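Local coordinates for protein Alpha/beta fold hydrolase (Pseudomonas aeruginosa, PDB 6I8W) that is a membrane phospholipase A of the alpha/beta hydrolase fold, a bacterial virulence factor that degrades membrane phospholipids, at residues V91-F99 with Q115-I126. Residues are numbered along the deposited sequence; the frame is centred on the assembly and turned at random.
Sequences VVALDLPGF and QAERVANFAAAI
Phe122 reaches from helix 115-125 to strand 91-94 and meets two of its side chains. Leu94 CD1 lies over one ring face in a CH-pi contact, 4.2 Å from the centroid of the Phe122 ring. Val92 CG1 meets the ring edge in plane, 3.7 Å from Phe122 CE2. CG of Phe122 stands anti to its backbone N (chi1 166°), which carries the ring toward the strand. Val119 CG2 meets Leu96 CD2 at 3.7 Å and continues this buried apolar layer.

At the turn after the strand a polar link joins the apolar contacts. Gln115, bent at chi2 (-78°), donates an NE2 N-H to Pro97 O (2.9 Å), which lies 12° out of the Gln115 amide plane. The bond ties the helix to the type II turn Leu96-Phe99. Gln115 OE1 accepts an N-H of Arg118 NH1 (3.0 Å) from above the carbonyl plane, not along a lone pair. NH1 also donates to Ser109 O, the stronger polar partner of Arg118. Arg118 and Ile126 are the partly exposed, solvent-side flanks. Arg118 CD still packs closely on Pro97 CG (3.6 Å). Ile126 CD1 meets Val92 CG1 more loosely, tip to tip at 4.0 Å.

This is helix-on-sheet packing of the alpha/beta hydrolase fold. Strand 90-94 runs between strands 50-57 and 64-68, while helix 112-125 also touches strand 41-47 and helix 138-149.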
loop_
_atom_site.group_PDB
_atom_site.type_symbol
_atom_site.label_atom_id
_atom_site.label_comp_id
_atom_site.label_asym_id
_atom_site.label_seq_id
_atom_site.Cartn_x
_atom_site.Cartn_y
_atom_site.Cartn_z
ATOM N N VAL A 91 12.206 -2.564 -9.573
ATOM C CA VAL A 91 11.018 -2.295 -8.775
ATOM C C VAL A 91 11.232 -2.741 -7.332
ATOM O O VAL A 91 11.711 -3.854 -7.075
ATOM C CB VAL A 91 9.781 -2.989 -9.356
ATOM C CG1 VAL A 91 8.557 -2.742 -8.458
ATOM C CG2 VAL A 91 9.533 -2.522 -10.828
ATOM N N VAL A 92 10.913 -1.847 -6.397
ATOM C CA VAL A 92 11.011 -2.160 -4.967
ATOM C C VAL A 92 9.682 -1.815 -4.287
ATOM O O VAL A 92 9.137 -0.717 -4.470
ATOM C CB VAL A 92 12.173 -1.402 -4.299
ATOM C CG1 VAL A 92 12.242 -1.694 -2.767
ATOM C CG2 VAL A 92 13.495 -1.738 -4.975
ATOM N N ALA A 93 9.142 -2.761 -3.526
ATOM C CA ALA A 93 7.936 -2.501 -2.748
ATOM C C ALA A 93 8.176 -2.932 -1.297
ATOM O O ALA A 93 8.399 -4.115 -1.040
ATOM C CB ALA A 93 6.738 -3.244 -3.351
ATOM N N LEU A 94 8.170 -1.985 -0.354
ATOM C CA LEU A 94 8.425 -2.332 1.053
ATOM C C LEU A 94 7.137 -2.487 1.870
ATOM O O LEU A 94 6.079 -1.945 1.510
ATOM C CB LEU A 94 9.329 -1.278 1.744
ATOM C CG LEU A 94 8.670 0.002 2.290
ATOM C CD1 LEU A 94 9.667 0.830 3.130
ATOM C CD2 LEU A 94 8.082 0.858 1.160
ATOM N N ASP A 95 7.244 -3.242 2.965
ATOM C CA ASP A 95 6.268 -3.193 4.036
ATOM C C ASP A 95 6.670 -2.063 4.966
ATOM O O ASP A 95 7.743 -2.114 5.576
ATOM C CB ASP A 95 6.210 -4.505 4.834
ATOM C CG ASP A 95 5.566 -5.640 4.057
ATOM O OD1 ASP A 95 4.766 -5.352 3.147
ATOM O OD2 ASP A 95 5.845 -6.812 4.391
ATOM N N LEU A 96 5.826 -1.052 5.098
ATOM C CA LEU A 96 6.115 -0.008 6.087
ATOM C C LEU A 96 6.165 -0.611 7.486
ATOM O O LEU A 96 5.404 -1.531 7.784
ATOM C CB LEU A 96 5.054 1.091 6.027
ATOM C CG LEU A 96 5.060 1.925 4.736
ATOM C CD1 LEU A 96 3.760 2.700 4.615
ATOM C CD2 LEU A 96 6.253 2.886 4.711
ATOM N N PRO A 97 7.089 -0.120 8.338
ATOM C CA PRO A 97 7.031 -0.429 9.764
ATOM C C PRO A 97 5.603 -0.266 10.278
ATOM O O PRO A 97 4.919 0.695 9.884
ATOM C CB PRO A 97 7.976 0.613 10.391
ATOM C CG PRO A 97 8.983 0.870 9.304
ATOM C CD PRO A 97 8.205 0.790 8.010
ATOM N N GLY A 98 5.162 -1.209 11.107
ATOM C CA GLY A 98 3.786 -1.263 11.571
ATOM C C GLY A 98 2.898 -2.207 10.761
ATOM O O GLY A 98 1.825 -2.594 11.229
ATOM N N PHE A 99 3.358 -2.606 9.571
ATOM C CA PHE A 99 2.528 -3.373 8.622
ATOM C C PHE A 99 3.254 -4.564 8.000
ATOM O O PHE A 99 4.476 -4.674 8.092
ATOM C CB PHE A 99 2.014 -2.435 7.502
ATOM C CG PHE A 99 1.239 -1.261 8.026
ATOM C CD1 PHE A 99 -0.099 -1.402 8.392
ATOM C CD2 PHE A 99 1.862 -0.032 8.220
ATOM C CE1 PHE A 99 -0.811 -0.328 8.923
ATOM C CE2 PHE A 99 1.157 1.051 8.748
ATOM C CZ PHE A 99 -0.183 0.901 9.098
ATOM N N GLN A 115 7.185 8.181 9.136
ATOM C CA GLN A 115 7.265 7.111 8.140
ATOM C C GLN A 115 8.034 7.564 6.884
ATOM O O GLN A 115 8.830 6.805 6.344
ATOM C CB GLN A 115 5.860 6.630 7.768
ATOM C CG GLN A 115 5.135 5.876 8.886
ATOM C CD GLN A 115 5.615 4.423 9.022
ATOM O OE1 GLN A 115 6.811 4.147 9.084
ATOM N NE2 GLN A 115 4.674 3.498 9.037
ATOM N N ALA A 116 7.836 8.806 6.446
ATOM C CA ALA A 116 8.550 9.305 5.266
ATOM C C ALA A 116 10.068 9.310 5.495
ATOM O O ALA A 116 10.841 9.029 4.583
ATOM C CB ALA A 116 8.063 10.701 4.882
ATOM N N GLU A 117 10.505 9.613 6.715
ATOM C CA GLU A 117 11.934 9.556 7.005
ATOM C C GLU A 117 12.463 8.112 7.019
ATOM O O GLU A 117 13.577 7.856 6.567
ATOM C CB GLU A 117 12.244 10.245 8.335
ATOM C CG GLU A 117 12.003 11.731 8.276
ATOM C CD GLU A 117 12.520 12.342 6.981
ATOM O OE1 GLU A 117 13.732 12.222 6.697
ATOM O OE2 GLU A 117 11.703 12.928 6.237
ATOM N N ARG A 118 11.670 7.174 7.525
ATOM C CA ARG A 118 12.058 5.766 7.485
ATOM C C ARG A 118 12.214 5.280 6.031
ATOM O O ARG A 118 13.118 4.499 5.723
ATOM C CB ARG A 118 11.029 4.894 8.232
ATOM C CG ARG A 118 10.910 5.199 9.758
ATOM C CD ARG A 118 10.076 4.127 10.484
ATOM N NE ARG A 118 9.984 4.385 11.922
ATOM C CZ ARG A 118 8.864 4.716 12.560
ATOM N NH1 ARG A 118 7.727 4.833 11.882
ATOM N NH2 ARG A 118 8.882 4.934 13.878
ATOM N N VAL A 119 11.330 5.730 5.144
ATOM C CA VAL A 119 11.389 5.301 3.746
ATOM C C VAL A 119 12.658 5.845 3.084
ATOM O O VAL A 119 13.332 5.135 2.335
ATOM C CB VAL A 119 10.155 5.753 2.943
ATOM C CG1 VAL A 119 10.328 5.399 1.471
ATOM C CG2 VAL A 119 8.886 5.110 3.484
ATOM N N ALA A 120 12.997 7.095 3.378
ATOM C CA ALA A 120 14.236 7.673 2.865
ATOM C C ALA A 120 15.459 6.926 3.406
ATOM O O ALA A 120 16.398 6.646 2.665
ATOM C CB ALA A 120 14.323 9.140 3.212
ATOM N N ASN A 121 15.449 6.607 4.696
ATOM C CA ASN A 121 16.525 5.818 5.287
ATOM C C ASN A 121 16.593 4.410 4.667
ATOM O O ASN A 121 17.678 3.843 4.505
ATOM C CB ASN A 121 16.341 5.697 6.809
ATOM C CG ASN A 121 16.529 7.020 7.537
ATOM O OD1 ASN A 121 17.130 7.950 7.010
ATOM N ND2 ASN A 121 16.003 7.106 8.759
ATOM N N PHE A 122 15.434 3.851 4.347
ATOM C CA PHE A 122 15.360 2.551 3.673
ATOM C C PHE A 122 15.985 2.604 2.268
ATOM O O PHE A 122 16.726 1.707 1.878
ATOM C CB PHE A 122 13.902 2.071 3.587
ATOM C CG PHE A 122 13.679 0.912 2.617
ATOM C CD1 PHE A 122 13.925 -0.404 2.997
ATOM C CD2 PHE A 122 13.191 1.146 1.339
ATOM C CE1 PHE A 122 13.696 -1.468 2.102
ATOM C CE2 PHE A 122 12.969 0.089 0.440
ATOM C CZ PHE A 122 13.222 -1.207 0.822
ATOM N N ALA A 123 15.679 3.646 1.508
ATOM C CA ALA A 123 16.260 3.772 0.176
ATOM C C ALA A 123 17.791 3.806 0.276
ATOM O O ALA A 123 18.478 3.110 -0.473
ATOM C CB ALA A 123 15.724 5.024 -0.541
ATOM N N ALA A 124 18.325 4.572 1.227
ATOM C CA ALA A 124 19.769 4.603 1.434
ATOM C C ALA A 124 20.296 3.224 1.832
ATOM O O ALA A 124 21.379 2.812 1.403
ATOM C CB ALA A 124 20.152 5.658 2.501
ATOM N N ALA A 125 19.527 2.509 2.647
ATOM C CA ALA A 125 19.960 1.215 3.143
ATOM C C ALA A 125 20.081 0.177 2.023
ATOM O O ALA A 125 20.912 -0.729 2.110
ATOM C CB ALA A 125 18.993 0.710 4.218
ATOM N N ILE A 126 19.274 0.294 0.975
ATOM C CA ILE A 126 19.416 -0.650 -0.145
ATOM C C ILE A 126 20.203 -0.038 -1.306
ATOM O O ILE A 126 20.278 -0.608 -2.395
ATOM C CB ILE A 126 18.046 -1.159 -0.663
ATOM C CG1 ILE A 126 17.173 -0.006 -1.162
ATOM C CG2 ILE A 126 17.329 -1.943 0.427
ATOM C CD1 ILE A 126 15.977 -0.475 -2.014
#